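Local coordinates for protein cytochrome c XoxG (Methylobacterium extorquens, PDB 6ONQ) that binds a covalently attached heme c and probably transfers electrons during lanthanide-dependent methanol oxidation, at residues K79-T84 and L159-R164. Sequence-based numbering, arbitrary orientation.
Sequences KVDWFT and LYVYLR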
# COMPACT_ATOMS: atom_id res chain seq x y z
N LYS A 79 -1.25 11.09 -10.53
CA LYS A 79 -1.60 11.54 -9.19
C LYS A 79 -2.06 10.35 -8.34
O LYS A 79 -2.74 9.45 -8.84
CB LYS A 79 -2.70 12.60 -9.28
CG LYS A 79 -2.85 13.45 -8.04
CD LYS A 79 -4.12 14.29 -8.08
CE LYS A 79 -4.38 14.90 -6.70
NZ LYS A 79 -5.03 16.24 -6.69
N VAL A 80 -1.69 10.35 -7.06
CA VAL A 80 -2.04 9.26 -6.15
C VAL A 80 -2.59 9.83 -4.85
O VAL A 80 -2.28 10.96 -4.47
CB VAL A 80 -0.84 8.33 -5.83
CG1 VAL A 80 -0.18 7.83 -7.11
CG2 VAL A 80 0.14 9.04 -4.94
N ASP A 81 -3.42 9.04 -4.17
CA ASP A 81 -3.94 9.42 -2.87
C ASP A 81 -2.81 9.49 -1.85
O ASP A 81 -1.70 9.02 -2.09
CB ASP A 81 -5.02 8.42 -2.40
CG ASP A 81 -4.43 7.13 -1.81
OD1 ASP A 81 -3.87 6.29 -2.56
OD2 ASP A 81 -4.55 6.93 -0.57
N TRP A 82 -3.12 10.07 -0.69
CA TRP A 82 -2.09 10.32 0.30
C TRP A 82 -1.42 9.02 0.74
O TRP A 82 -0.18 8.93 0.78
CB TRP A 82 -2.67 11.04 1.51
CG TRP A 82 -1.70 11.07 2.63
CD1 TRP A 82 -1.77 10.36 3.79
CD2 TRP A 82 -0.49 11.82 2.69
NE1 TRP A 82 -0.68 10.63 4.58
CE2 TRP A 82 0.13 11.52 3.92
CE3 TRP A 82 0.14 12.71 1.81
CZ2 TRP A 82 1.35 12.08 4.30
CZ3 TRP A 82 1.35 13.27 2.19
CH2 TRP A 82 1.94 12.95 3.43
N PHE A 83 -2.21 8.00 1.04
CA PHE A 83 -1.64 6.81 1.66
C PHE A 83 -0.80 6.00 0.68
O PHE A 83 0.14 5.32 1.10
CB PHE A 83 -2.74 5.95 2.26
CG PHE A 83 -3.32 6.56 3.49
CD1 PHE A 83 -4.19 7.63 3.41
CD2 PHE A 83 -2.97 6.09 4.74
CE1 PHE A 83 -4.71 8.21 4.55
CE2 PHE A 83 -3.49 6.66 5.89
CZ PHE A 83 -4.35 7.72 5.79
N THR A 84 -1.08 6.08 -0.62
CA THR A 84 -0.15 5.48 -1.57
C THR A 84 1.19 6.20 -1.53
O THR A 84 2.25 5.57 -1.46
CB THR A 84 -0.72 5.46 -2.98
OG1 THR A 84 -1.95 4.71 -3.00
CG2 THR A 84 0.26 4.82 -3.94
N LEU A 159 1.38 1.19 4.17
CA LEU A 159 2.12 0.14 3.48
C LEU A 159 1.18 -0.78 2.71
O LEU A 159 1.49 -1.17 1.57
CB LEU A 159 2.94 -0.66 4.49
CG LEU A 159 4.04 0.20 5.13
CD1 LEU A 159 4.47 -0.33 6.48
CD2 LEU A 159 5.22 0.30 4.18
N TYR A 160 0.02 -1.10 3.29
CA TYR A 160 -0.96 -1.96 2.61
C TYR A 160 -1.46 -1.31 1.33
O TYR A 160 -1.47 -1.94 0.27
CB TYR A 160 -2.13 -2.26 3.55
CG TYR A 160 -3.17 -3.16 2.91
CD1 TYR A 160 -2.89 -4.50 2.66
CD2 TYR A 160 -4.42 -2.67 2.54
CE1 TYR A 160 -3.83 -5.33 2.07
CE2 TYR A 160 -5.37 -3.50 1.95
CZ TYR A 160 -5.06 -4.83 1.72
OH TYR A 160 -5.98 -5.66 1.13
N VAL A 161 -1.87 -0.05 1.41
CA VAL A 161 -2.42 0.65 0.26
C VAL A 161 -1.42 0.69 -0.89
O VAL A 161 -1.72 0.29 -2.02
CB VAL A 161 -2.86 2.07 0.67
CG1 VAL A 161 -3.17 2.89 -0.55
CG2 VAL A 161 -4.07 1.99 1.57
N TYR A 162 -0.20 1.16 -0.62
CA TYR A 162 0.83 1.22 -1.65
C TYR A 162 1.10 -0.16 -2.25
O TYR A 162 1.15 -0.33 -3.48
CB TYR A 162 2.11 1.82 -1.05
CG TYR A 162 3.31 1.58 -1.91
CD1 TYR A 162 3.39 2.16 -3.16
CD2 TYR A 162 4.34 0.75 -1.50
CE1 TYR A 162 4.46 1.93 -3.96
CE2 TYR A 162 5.42 0.53 -2.31
CZ TYR A 162 5.47 1.12 -3.54
OH TYR A 162 6.54 0.92 -4.38
N LEU A 163 1.32 -1.17 -1.41
CA LEU A 163 1.62 -2.49 -1.95
C LEU A 163 0.40 -3.11 -2.63
O LEU A 163 0.55 -3.97 -3.50
CB LEU A 163 2.14 -3.39 -0.85
CG LEU A 163 3.54 -3.19 -0.29
CD1 LEU A 163 3.70 -4.02 0.98
CD2 LEU A 163 4.59 -3.57 -1.34
N ARG A 164 -0.81 -2.69 -2.24
CA ARG A 164 -2.00 -3.09 -2.97
C ARG A 164 -2.01 -2.48 -4.37
O ARG A 164 -2.38 -3.15 -5.34
CB ARG A 164 -3.25 -2.67 -2.22
CG ARG A 164 -4.30 -3.74 -2.15
CD ARG A 164 -5.64 -3.19 -1.72
NE ARG A 164 -6.70 -4.05 -2.23
CZ ARG A 164 -7.94 -4.06 -1.78
NH1 ARG A 164 -8.32 -3.25 -0.80
NH2 ARG A 164 -8.82 -4.89 -2.33
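The Tyr162 ring meets Thr84 obliquely: Thr84 O lies 4.0 Å from Tyr162 CD1, and Tyr162 CB is also beside this carbonyl oxygen. The methyl CG2 of Thr84 reaches the same ring carbon, with CG2 and Tyr162 CD1 4.2 Å apart. The two side chains cross at about a right angle. Trp82 CD1 sits over one face of the Phe83 ring, nearer its rim than its centre, 3.6 Å from the plane. In turn, Phe83 CE1 meets the Trp82 ring at its edge, in plane. In 159-164, Tyr160 OH lies over one face of the Arg164 guanidinium. The Phe83 ring turns from helix 156-167, and its CB alone makes the side-chain contact, 4.2 Å from Val161 CG1. The CB of Val161 is directed toward 79-84. Its CG1 is anti to the backbone N (chi1 168°) and faces both Phe83 CB and Thr84 OG1, with Val161 CG1 3.3 Å from Thr84 OG1. Asp81 OD1 comes to the same methyl from the opposite direction. No hydrogen bond crosses between the segments.

The contact packs the N-terminal turn of helix 82-94 against helix 156-167 in the cytochrome c fold. Helix 82-94 leads on to Cys95, which binds heme c covalently, and the Tyr162 side chain is about 8 Å from the heme. Asp81 is the N-cap of helix 82-94. Its OD2 takes a weak bond from Phe83 N, and its OD1 a weak one from Thr84 N. Thr84 OG1 donates to Asp81 OD1 on the syn side, 21° out of the carboxylate plane. OD1 also receives a weak bond from His72 N of strand 69-74. With an alanine at Thr84, OG1 and CG2 go; the Asp81 carboxylate would probably lose its hydroxyl donor, and a gap would open beside Val161 CG1 and Tyr162 CD1. Phe71 of strand 69-74 touches both Asp81 and Thr84.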